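Local coordinates for cupin 2 conserved barrel domain protein (PDB 4H7L), which is of unknown function but has the cupin fold and binds a copper(II) ion, at residues T60-E65 with D124-S129; Y70-H75 with L94-P99; A79-N84 with H104-E109. One frame throughout, in Å; residues are numbered along the deposited sequence.

Interaction 1: T60-E65 with D124-S129. With CU (copper (II) ion), chain D.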
loop_
_atom_site.group_PDB
_atom_site.type_symbol
_atom_site.label_atom_id
_atom_site.label_comp_id
_atom_site.label_asym_id
_atom_site.label_seq_id
_atom_site.Cartn_x
_atom_site.Cartn_y
_atom_site.Cartn_z
ATOM N N THR B 60 7.654 -9.994 -18.689
ATOM C CA THR B 60 8.466 -9.160 -17.821
ATOM C C THR B 60 8.412 -7.739 -18.357
ATOM O O THR B 60 8.541 -7.519 -19.563
ATOM C CB THR B 60 9.926 -9.631 -17.797
ATOM O OG1 THR B 60 9.995 -10.932 -17.208
ATOM C CG2 THR B 60 10.789 -8.666 -16.997
ATOM N N HIS B 61 8.215 -6.774 -17.465
ATOM C CA HIS B 61 8.085 -5.380 -17.865
ATOM C C HIS B 61 8.795 -4.473 -16.869
ATOM O O HIS B 61 9.259 -4.920 -15.820
ATOM C CB HIS B 61 6.606 -4.987 -17.960
ATOM C CG HIS B 61 5.928 -4.858 -16.630
ATOM N ND1 HIS B 61 5.304 -5.917 -16.006
ATOM C CD2 HIS B 61 5.779 -3.794 -15.803
ATOM C CE1 HIS B 61 4.800 -5.512 -14.853
ATOM N NE2 HIS B 61 5.076 -4.228 -14.704
ATOM N N TYR B 62 8.883 -3.193 -17.202
ATOM C CA TYR B 62 9.433 -2.218 -16.277
ATOM C C TYR B 62 8.851 -0.830 -16.520
ATOM O O TYR B 62 8.166 -0.585 -17.512
ATOM C CB TYR B 62 10.960 -2.184 -16.364
ATOM C CG TYR B 62 11.513 -1.649 -17.665
ATOM C CD1 TYR B 62 11.597 -2.458 -18.793
ATOM C CD2 TYR B 62 11.974 -0.341 -17.760
ATOM C CE1 TYR B 62 12.114 -1.973 -19.982
ATOM C CE2 TYR B 62 12.491 0.151 -18.944
ATOM C CZ TYR B 62 12.563 -0.668 -20.050
ATOM O OH TYR B 62 13.075 -0.178 -21.234
ATOM N N HIS B 63 9.132 0.074 -15.592
ATOM C CA HIS B 63 8.578 1.413 -15.630
ATOM C C HIS B 63 9.724 2.407 -15.586
ATOM O O HIS B 63 10.696 2.211 -14.856
ATOM C CB HIS B 63 7.637 1.618 -14.442
ATOM C CG HIS B 63 6.609 0.538 -14.293
ATOM N ND1 HIS B 63 5.599 0.337 -15.208
ATOM C CD2 HIS B 63 6.433 -0.397 -13.329
ATOM C CE1 HIS B 63 4.849 -0.680 -14.820
ATOM N NE2 HIS B 63 5.333 -1.144 -13.682
ATOM N N ARG B 64 9.615 3.470 -16.372
ATOM C CA ARG B 64 10.687 4.451 -16.475
ATOM C C ARG B 64 10.484 5.641 -15.549
ATOM O O ARG B 64 11.428 6.381 -15.277
ATOM C CB ARG B 64 10.806 4.944 -17.921
ATOM C CG ARG B 64 11.201 3.860 -18.894
ATOM C CD ARG B 64 11.510 4.409 -20.277
ATOM N NE ARG B 64 12.035 3.354 -21.138
ATOM C CZ ARG B 64 12.656 3.553 -22.296
ATOM N NH1 ARG B 64 12.852 4.779 -22.763
ATOM N NH2 ARG B 64 13.095 2.514 -22.985
ATOM N N GLU B 65 9.258 5.822 -15.066
ATOM C CA GLU B 65 8.895 7.027 -14.326
ATOM C C GLU B 65 8.124 6.731 -13.039
ATOM O O GLU B 65 7.765 7.647 -12.299
ATOM C CB GLU B 65 8.036 7.925 -15.218
ATOM C CG GLU B 65 8.666 8.275 -16.561
ATOM C CD GLU B 65 9.490 9.545 -16.504
ATOM O OE1 GLU B 65 8.967 10.608 -16.905
ATOM O OE2 GLU B 65 10.658 9.482 -16.061
ATOM N N ASP B 124 3.185 4.157 -19.195
ATOM C CA ASP B 124 4.544 3.863 -18.753
ATOM C C ASP B 124 4.748 2.378 -18.513
ATOM O O ASP B 124 4.844 1.931 -17.372
ATOM C CB ASP B 124 4.867 4.637 -17.476
ATOM C CG ASP B 124 6.313 4.487 -17.058
ATOM O OD1 ASP B 124 7.148 4.157 -17.925
ATOM O OD2 ASP B 124 6.620 4.699 -15.864
ATOM N N GLU B 125 4.808 1.619 -19.597
ATOM C CA GLU B 125 5.099 0.194 -19.532
ATOM C C GLU B 125 6.088 -0.134 -20.640
ATOM O O GLU B 125 5.860 0.205 -21.799
ATOM C CB GLU B 125 3.823 -0.623 -19.713
ATOM C CG GLU B 125 3.932 -2.050 -19.210
ATOM C CD GLU B 125 2.742 -2.901 -19.612
ATOM O OE1 GLU B 125 2.348 -2.846 -20.797
ATOM O OE2 GLU B 125 2.203 -3.625 -18.747
ATOM N N TRP B 126 7.190 -0.786 -20.288
ATOM C CA TRP B 126 8.230 -1.089 -21.263
ATOM C C TRP B 126 8.695 -2.537 -21.179
ATOM O O TRP B 126 8.683 -3.146 -20.109
ATOM C CB TRP B 126 9.411 -0.140 -21.080
ATOM C CG TRP B 126 9.010 1.288 -21.239
ATOM C CD1 TRP B 126 8.439 2.088 -20.295
ATOM C CD2 TRP B 126 9.133 2.085 -22.419
ATOM N NE1 TRP B 126 8.207 3.336 -20.811
ATOM C CE2 TRP B 126 8.622 3.361 -22.116
ATOM C CE3 TRP B 126 9.629 1.845 -23.704
ATOM C CZ2 TRP B 126 8.588 4.395 -23.049
ATOM C CZ3 TRP B 126 9.599 2.873 -24.627
ATOM C CH2 TRP B 126 9.080 4.132 -24.295
ATOM N N PHE B 127 9.098 -3.077 -22.326
ATOM C CA PHE B 127 9.556 -4.453 -22.417
ATOM C C PHE B 127 10.954 -4.497 -23.013
ATOM O O PHE B 127 11.383 -3.558 -23.683
ATOM C CB PHE B 127 8.607 -5.271 -23.298
ATOM C CG PHE B 127 7.162 -5.145 -22.909
ATOM C CD1 PHE B 127 6.644 -5.889 -21.862
ATOM C CD2 PHE B 127 6.322 -4.283 -23.590
ATOM C CE1 PHE B 127 5.315 -5.775 -21.499
ATOM C CE2 PHE B 127 4.995 -4.163 -23.232
ATOM C CZ PHE B 127 4.490 -4.909 -22.183
ATOM N N ASP B 128 11.666 -5.586 -22.746
ATOM C CA ASP B 128 12.883 -5.903 -23.473
ATOM C C ASP B 128 12.507 -6.889 -24.572
ATOM O O ASP B 128 11.695 -7.785 -24.350
ATOM C CB ASP B 128 13.920 -6.527 -22.539
ATOM C CG ASP B 128 14.368 -5.579 -21.450
ATOM O OD1 ASP B 128 14.669 -4.409 -21.766
ATOM O OD2 ASP B 128 14.412 -5.999 -20.273
ATOM N N SER B 129 13.083 -6.727 -25.758
ATOM C CA SER B 129 12.783 -7.633 -26.856
ATOM C C SER B 129 13.491 -8.963 -26.639
ATOM O O SER B 129 14.379 -9.069 -25.795
ATOM C CB SER B 129 13.194 -7.022 -28.195
ATOM O OG SER B 129 14.570 -6.702 -28.208
HETATM CU CU CU D . 4.813 -3.043 -12.891
HETATM O O HOH W 1 10.526 -7.806 -21.899
#
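Asp-124 OD2 is gripped by the backbone of the facing loop: Glu-65 N donates to it over 3.0 Å, Arg-64 N adds a weak, longer bond, and His-66 ND1 supplies another hydrogen bond from just beyond Glu-65. The sister oxygen, Asp-124 OD1, takes the straighter bond from Arg-64 N (3.0 Å) on its syn lone pair. With CG anti to the backbone N (chi1 -174°), the carboxylate reaches both amides and is held at both oxygens. His-63 ND1 donates to Asp-124 O over 2.8 Å, the carbonyl oxygen lying in the imidazole plane; the bond helps to fix the ring's rotation, with NE2 turned to copper at 2.1 Å. Tyr-62 and Trp-126 form a single antiparallel, hydrogen-bonded bridge, N to O both ways. Above the tyrosine ring sits Trp-126 CB, 3.6 Å from its centroid, in a CH-pi contact. The extended Arg-64 chain crosses the indole and lays its guanidinium flat on it, planes 18° apart, with CZ 3.7 Å from the centroid of the six-membered ring in a cation-pi contact; NH2 donates to Tyr-62 OH, 3.2 Å away. Putting an alanine at Tyr-62 would probably leave that NH2 without its hydroxyl mate, open a gap over Trp-126 CB, and set the guanidinium freer to turn. His-61 NE2 is a further copper ligand, at 2.2 Å. The closely spaced His-61, His-63 and Glu-68, joined at the metal by His-104, make the three-histidine, one-glutamate site typical of metal-binding cupins.

Interaction 2: Y70-H75 with L94-P99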
loop_
_atom_site.group_PDB
_atom_site.type_symbol
_atom_site.label_atom_id
_atom_site.label_comp_id
_atom_site.label_asym_id
_atom_site.label_seq_id
_atom_site.Cartn_x
_atom_site.Cartn_y
_atom_site.Cartn_z
ATOM N N TYR B 70 4.738 -3.656 -4.089
ATOM C CA TYR B 70 3.774 -4.739 -3.972
ATOM C C TYR B 70 3.702 -5.196 -2.522
ATOM O O TYR B 70 4.723 -5.322 -1.854
ATOM C CB TYR B 70 4.184 -5.928 -4.844
ATOM C CG TYR B 70 4.164 -5.688 -6.342
ATOM C CD1 TYR B 70 3.844 -4.448 -6.875
ATOM C CD2 TYR B 70 4.456 -6.720 -7.226
ATOM C CE1 TYR B 70 3.826 -4.242 -8.246
ATOM C CE2 TYR B 70 4.437 -6.524 -8.594
ATOM C CZ TYR B 70 4.122 -5.284 -9.099
ATOM O OH TYR B 70 4.101 -5.088 -10.462
ATOM N N VAL B 71 2.493 -5.431 -2.034
ATOM C CA VAL B 71 2.309 -6.080 -0.742
ATOM C C VAL B 71 1.469 -7.335 -0.933
ATOM O O VAL B 71 0.279 -7.247 -1.235
ATOM C CB VAL B 71 1.594 -5.163 0.264
ATOM C CG1 VAL B 71 1.447 -5.868 1.603
ATOM C CG2 VAL B 71 2.345 -3.856 0.428
ATOM N N VAL B 72 2.082 -8.499 -0.750
ATOM C CA VAL B 72 1.381 -9.765 -0.962
ATOM C C VAL B 72 0.360 -10.043 0.139
ATOM O O VAL B 72 0.701 -10.060 1.319
ATOM C CB VAL B 72 2.359 -10.948 -1.023
ATOM C CG1 VAL B 72 1.595 -12.251 -1.213
ATOM C CG2 VAL B 72 3.368 -10.748 -2.142
ATOM N N LEU B 73 -0.890 -10.269 -0.253
ATOM C CA LEU B 73 -1.947 -10.595 0.698
ATOM C C LEU B 73 -2.200 -12.101 0.748
ATOM O O LEU B 73 -2.449 -12.664 1.815
ATOM C CB LEU B 73 -3.236 -9.846 0.348
ATOM C CG LEU B 73 -3.129 -8.317 0.374
ATOM C CD1 LEU B 73 -4.507 -7.683 0.307
ATOM C CD2 LEU B 73 -2.381 -7.830 1.606
ATOM N N ASP B 74 -2.143 -12.751 -0.408
ATOM C CA ASP B 74 -2.161 -14.207 -0.459
ATOM C C ASP B 74 -1.451 -14.670 -1.723
ATOM O O ASP B 74 -1.143 -13.865 -2.600
ATOM C CB ASP B 74 -3.591 -14.756 -0.400
ATOM C CG ASP B 74 -4.405 -14.418 -1.636
ATOM O OD1 ASP B 74 -5.556 -13.956 -1.479
ATOM O OD2 ASP B 74 -3.910 -14.633 -2.764
ATOM N N HIS B 75 -1.184 -15.964 -1.813
ATOM C CA HIS B 75 -0.467 -16.498 -2.957
ATOM C C HIS B 75 -0.618 -18.005 -3.033
ATOM O O HIS B 75 -0.878 -18.665 -2.028
ATOM C CB HIS B 75 1.014 -16.140 -2.857
ATOM C CG HIS B 75 1.711 -16.791 -1.703
ATOM N ND1 HIS B 75 2.194 -18.080 -1.760
ATOM C CD2 HIS B 75 1.999 -16.336 -0.462
ATOM C CE1 HIS B 75 2.754 -18.390 -0.605
ATOM N NE2 HIS B 75 2.649 -17.348 0.201
ATOM N N LEU B 94 4.642 -10.001 2.476
ATOM C CA LEU B 94 5.920 -9.611 1.909
ATOM C C LEU B 94 5.728 -8.281 1.189
ATOM O O LEU B 94 4.767 -8.116 0.437
ATOM C CB LEU B 94 6.414 -10.674 0.927
ATOM C CG LEU B 94 7.786 -10.410 0.311
ATOM C CD1 LEU B 94 8.877 -10.502 1.373
ATOM C CD2 LEU B 94 8.060 -11.376 -0.833
ATOM N N ALA B 95 6.631 -7.336 1.431
ATOM C CA ALA B 95 6.591 -6.043 0.750
ATOM C C ALA B 95 7.774 -5.929 -0.198
ATOM O O ALA B 95 8.923 -6.099 0.211
ATOM C CB ALA B 95 6.618 -4.912 1.754
ATOM N N ILE B 96 7.498 -5.643 -1.464
ATOM C CA ILE B 96 8.561 -5.519 -2.446
ATOM C C ILE B 96 8.567 -4.135 -3.068
ATOM O O ILE B 96 7.573 -3.687 -3.633
ATOM C CB ILE B 96 8.443 -6.568 -3.561
ATOM C CG1 ILE B 96 8.224 -7.958 -2.966
ATOM C CG2 ILE B 96 9.695 -6.563 -4.416
ATOM C CD1 ILE B 96 6.779 -8.361 -2.891
ATOM N N SER B 97 9.704 -3.465 -2.951
ATOM C CA SER B 97 9.900 -2.153 -3.537
ATOM C C SER B 97 10.564 -2.309 -4.893
ATOM O O SER B 97 11.641 -2.900 -5.001
ATOM C CB SER B 97 10.776 -1.300 -2.622
ATOM O OG SER B 97 11.232 -0.137 -3.286
ATOM N N ILE B 98 9.919 -1.778 -5.925
ATOM C CA ILE B 98 10.404 -1.915 -7.290
ATOM C C ILE B 98 10.639 -0.545 -7.908
ATOM O O ILE B 98 9.721 0.059 -8.456
ATOM C CB ILE B 98 9.400 -2.689 -8.151
ATOM C CG1 ILE B 98 9.068 -4.025 -7.481
ATOM C CG2 ILE B 98 9.958 -2.906 -9.556
ATOM C CD1 ILE B 98 7.946 -4.793 -8.153
ATOM N N PRO B 99 11.875 -0.043 -7.805
ATOM C CA PRO B 99 12.231 1.245 -8.404
ATOM C C PRO B 99 12.095 1.210 -9.916
ATOM O O PRO B 99 12.002 0.133 -10.496
ATOM C CB PRO B 99 13.705 1.428 -8.014
ATOM C CG PRO B 99 13.932 0.517 -6.873
ATOM C CD PRO B 99 12.985 -0.627 -7.035
#
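Strands 67-72 and 94-98 meet here as antiparallel neighbours in the cupin barrel, in a buried contact that combines regular backbone pairing with aliphatic and aromatic packing. The short strand segments run 4.8 Å apart with their directions at 163°. Tyr-70 and Ile-96 are a hydrogen-bonded pair: Tyr-70 N donates to Ile-96 O, and Ile-96 N returns a straighter bond to Tyr-70 O at 2.8 Å. Val-72 N continues the pattern with Leu-94 O (3.0 Å). Between these, Val-71 and Ala-95 form a non-hydrogen-bonded pair, whose side chains lie on the sheet face away from Tyr-70 and Ile-96; their alpha carbons each approach a carbonyl of the facing strand, Val-71 CA lying 3.4 Å from Leu-94 O.

On the tyrosine face the packing is carried by methyl ends. Ile-98 CD1 stands almost centrally over one face of the Tyr-70 ring, 3.9 Å from its centroid and 9° off the normal, a clear CH-pi contact. Ile-98 CG1 lies anti to the carbonyl carbon (chi1 -54°) and the chain then extends, which carries CD1 over the ring. Ile-96 CD1 reaches across to the other strand, 4.1 Å from Tyr-70 CB and 4.2 Å from Val-72 CG2. Side chains of Ile-81 and Ile-106, from the other sheet, also touch the ring. Beyond the contact, Leu-94 to Ser-97 pair antiparallel with a strand of the second subunit, so the sheet runs on across the dimer interface.

Apart from the backbone bonds, the contact is apolar until the phenol's far end, where Tyr-70 OH is hydrogen-bonded to the copper ligand Glu-68; a greasy interior thus holds the ring that probably helps to orient that carboxylate.

Interaction 3: A79-N84 with H104-E109. With CU (copper (II) ion), chain D.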
loop_
_atom_site.group_PDB
_atom_site.type_symbol
_atom_site.label_atom_id
_atom_site.label_comp_id
_atom_site.label_asym_id
_atom_site.label_seq_id
_atom_site.Cartn_x
_atom_site.Cartn_y
_atom_site.Cartn_z
ATOM N N ALA B 79 4.548 -19.619 -5.719
ATOM C CA ALA B 79 4.463 -18.379 -6.475
ATOM C C ALA B 79 5.715 -17.579 -6.165
ATOM O O ALA B 79 6.197 -17.587 -5.034
ATOM C CB ALA B 79 3.220 -17.602 -6.104
ATOM N N THR B 80 6.258 -16.907 -7.172
ATOM C CA THR B 80 7.465 -16.116 -6.983
ATOM C C THR B 80 7.330 -14.743 -7.611
ATOM O O THR B 80 6.354 -14.445 -8.298
ATOM C CB THR B 80 8.691 -16.798 -7.615
ATOM O OG1 THR B 80 8.540 -16.830 -9.039
ATOM C CG2 THR B 80 8.852 -18.213 -7.091
ATOM N N ILE B 81 8.329 -13.910 -7.364
ATOM C CA ILE B 81 8.450 -12.635 -8.044
ATOM C C ILE B 81 9.822 -12.617 -8.690
ATOM O O ILE B 81 10.789 -13.110 -8.111
ATOM C CB ILE B 81 8.293 -11.452 -7.072
ATOM C CG1 ILE B 81 8.336 -10.128 -7.832
ATOM C CG2 ILE B 81 9.379 -11.482 -6.008
ATOM C CD1 ILE B 81 7.682 -8.990 -7.092
ATOM N N GLU B 82 9.901 -12.087 -9.904
ATOM C CA GLU B 82 11.169 -12.002 -10.609
ATOM C C GLU B 82 11.610 -10.556 -10.704
ATOM O O GLU B 82 10.893 -9.716 -11.245
ATOM C CB GLU B 82 11.056 -12.620 -12.000
ATOM C CG GLU B 82 10.899 -14.133 -11.976
ATOM C CD GLU B 82 10.711 -14.731 -13.359
ATOM O OE1 GLU B 82 10.646 -13.962 -14.342
ATOM O OE2 GLU B 82 10.627 -15.972 -13.460
ATOM N N LEU B 83 12.786 -10.268 -10.159
ATOM C CA LEU B 83 13.340 -8.922 -10.185
ATOM C C LEU B 83 14.694 -8.954 -10.882
ATOM O O LEU B 83 15.624 -9.618 -10.423
ATOM C CB LEU B 83 13.468 -8.375 -8.764
ATOM C CG LEU B 83 12.142 -8.265 -8.009
ATOM C CD1 LEU B 83 12.365 -8.063 -6.521
ATOM C CD2 LEU B 83 11.317 -7.129 -8.574
ATOM N N ASN B 84 14.791 -8.244 -12.001
ATOM C CA ASN B 84 15.984 -8.285 -12.842
ATOM C C ASN B 84 16.531 -9.700 -12.991
ATOM O O ASN B 84 17.718 -9.942 -12.778
ATOM C CB ASN B 84 17.071 -7.354 -12.295
ATOM C CG ASN B 84 16.741 -5.882 -12.498
ATOM O OD1 ASN B 84 16.106 -5.505 -13.485
ATOM N ND2 ASN B 84 17.182 -5.045 -11.565
ATOM N N HIS B 104 10.508 -6.664 -13.893
ATOM C CA HIS B 104 9.762 -7.423 -12.901
ATOM C C HIS B 104 8.514 -8.090 -13.456
ATOM O O HIS B 104 7.947 -7.651 -14.458
ATOM C CB HIS B 104 9.375 -6.524 -11.716
ATOM C CG HIS B 104 8.456 -5.397 -12.079
ATOM N ND1 HIS B 104 8.896 -4.253 -12.707
ATOM C CD2 HIS B 104 7.122 -5.235 -11.894
ATOM C CE1 HIS B 104 7.875 -3.437 -12.901
ATOM N NE2 HIS B 104 6.786 -4.009 -12.420
ATOM N N ARG B 105 8.101 -9.162 -12.785
ATOM C CA ARG B 105 6.813 -9.799 -13.024
ATOM C C ARG B 105 6.562 -10.839 -11.945
ATOM O O ARG B 105 7.496 -11.300 -11.289
ATOM C CB ARG B 105 6.771 -10.477 -14.386
ATOM C CG ARG B 105 7.725 -11.640 -14.509
ATOM C CD ARG B 105 7.295 -12.597 -15.596
ATOM N NE ARG B 105 8.310 -13.619 -15.809
ATOM C CZ ARG B 105 8.402 -14.374 -16.896
ATOM N NH1 ARG B 105 7.539 -14.227 -17.892
ATOM N NH2 ARG B 105 9.369 -15.275 -16.990
ATOM N N ILE B 106 5.299 -11.205 -11.763
ATOM C CA ILE B 106 4.938 -12.259 -10.828
ATOM C C ILE B 106 4.653 -13.561 -11.575
ATOM O O ILE B 106 4.174 -13.553 -12.707
ATOM C CB ILE B 106 3.734 -11.851 -9.965
ATOM C CG1 ILE B 106 4.187 -10.846 -8.907
ATOM C CG2 ILE B 106 3.115 -13.069 -9.293
ATOM C CD1 ILE B 106 3.069 -10.283 -8.066
ATOM N N VAL B 107 4.969 -14.676 -10.929
ATOM C CA VAL B 107 4.814 -15.993 -11.530
ATOM C C VAL B 107 3.972 -16.846 -10.597
ATOM O O VAL B 107 4.284 -16.968 -9.414
ATOM C CB VAL B 107 6.185 -16.653 -11.755
ATOM C CG1 VAL B 107 6.026 -18.071 -12.278
ATOM C CG2 VAL B 107 7.017 -15.813 -12.716
ATOM N N GLY B 108 2.900 -17.427 -11.128
ATOM C CA GLY B 108 1.939 -18.143 -10.307
ATOM C C GLY B 108 0.872 -17.189 -9.807
ATOM O O GLY B 108 0.990 -15.977 -9.984
ATOM N N GLU B 109 -0.166 -17.723 -9.172
ATOM C CA GLU B 109 -1.289 -16.898 -8.745
ATOM C C GLU B 109 -0.989 -16.159 -7.444
ATOM O O GLU B 109 -0.214 -16.627 -6.612
ATOM C CB GLU B 109 -2.547 -17.746 -8.592
ATOM C CG GLU B 109 -3.007 -18.387 -9.893
ATOM C CD GLU B 109 -4.514 -18.571 -9.962
ATOM O OE1 GLU B 109 -5.241 -17.794 -9.307
ATOM O OE2 GLU B 109 -4.971 -19.492 -10.672
HETATM CU CU CU D . 4.813 -3.043 -12.891
#
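The side chains of Glu-82 and Arg-105 run alongside each other from neighbouring strands and join in a salt bridge. Arg-105 NE reaches Glu-82 OE1 at 2.8 Å; NH2 adds a weak second bond to the same oxygen. Glu-82 OE1 lies at the guanidinium edge, close to its plane, yet the donor comes from above the carboxylate plane, so the two flat groups are turned 53° apart rather than paired edge to edge. Arg-105 NH1 is taken up by Ala-58 O. Val-107 CG2 packs beside the acid, 3.7 Å from Glu-82 OE2, while Val-107 CB lies against Thr-80 OG1.

Antiparallel pairing sets these neighbours: Thr-80 with Val-107 and Glu-82 with Arg-105 are hydrogen-bonded pairs, Glu-82 N meeting Arg-105 O nearly straight at 2.9 Å. Glu-82 O also accepts a CA-H...O contact from His-104 CA at 3.0 Å. On the opposite face, with Ile-81 and Ile-106, Leu-83 CD2 touches His-104 CB at 3.7 Å. His-104 CG sits between backbone N and carbonyl carbon (chi1 63°), sending the ring away from Leu-83 to the copper ion, 2.2 Å from NE2. On the ring's other nitrogen, ND1 is hydrogen-bonded to Val-102 O, which, with the metal at NE2, holds the ring's rotation.

Strand 80-83 is the middle of a three-stranded antiparallel sheet, flanked by 86-89 and 104-107. Its Ile-81 and Leu-83 pack on Ile-96 of strand 94-98 and on Met-19 of the second subunit, while His-104 lies against Ile-98 of that same strand 94-98.

How the interactions relate
Interactions 2 and 3 both rest on regular antiparallel pairing; interaction 2 is fully buried and almost wholly apolar, interaction 3 partly buried, with aliphatic residues and His-104 inward and a salt bridge on its outer face. Interaction 1, in loops partly open to solvent, relies instead on a carboxylate, a cation-pi stack and a single bridge. Interactions 1 and 3 share the copper, and His-61 O probably accepts a hydrogen bond from His-104 N. Interactions 2 and 3 pack the two sheets of the barrel together, Tyr-70 OH against the ring of His-104, and both touch the second subunit. Along the chain, both lie inside the loop that interaction 1 closes.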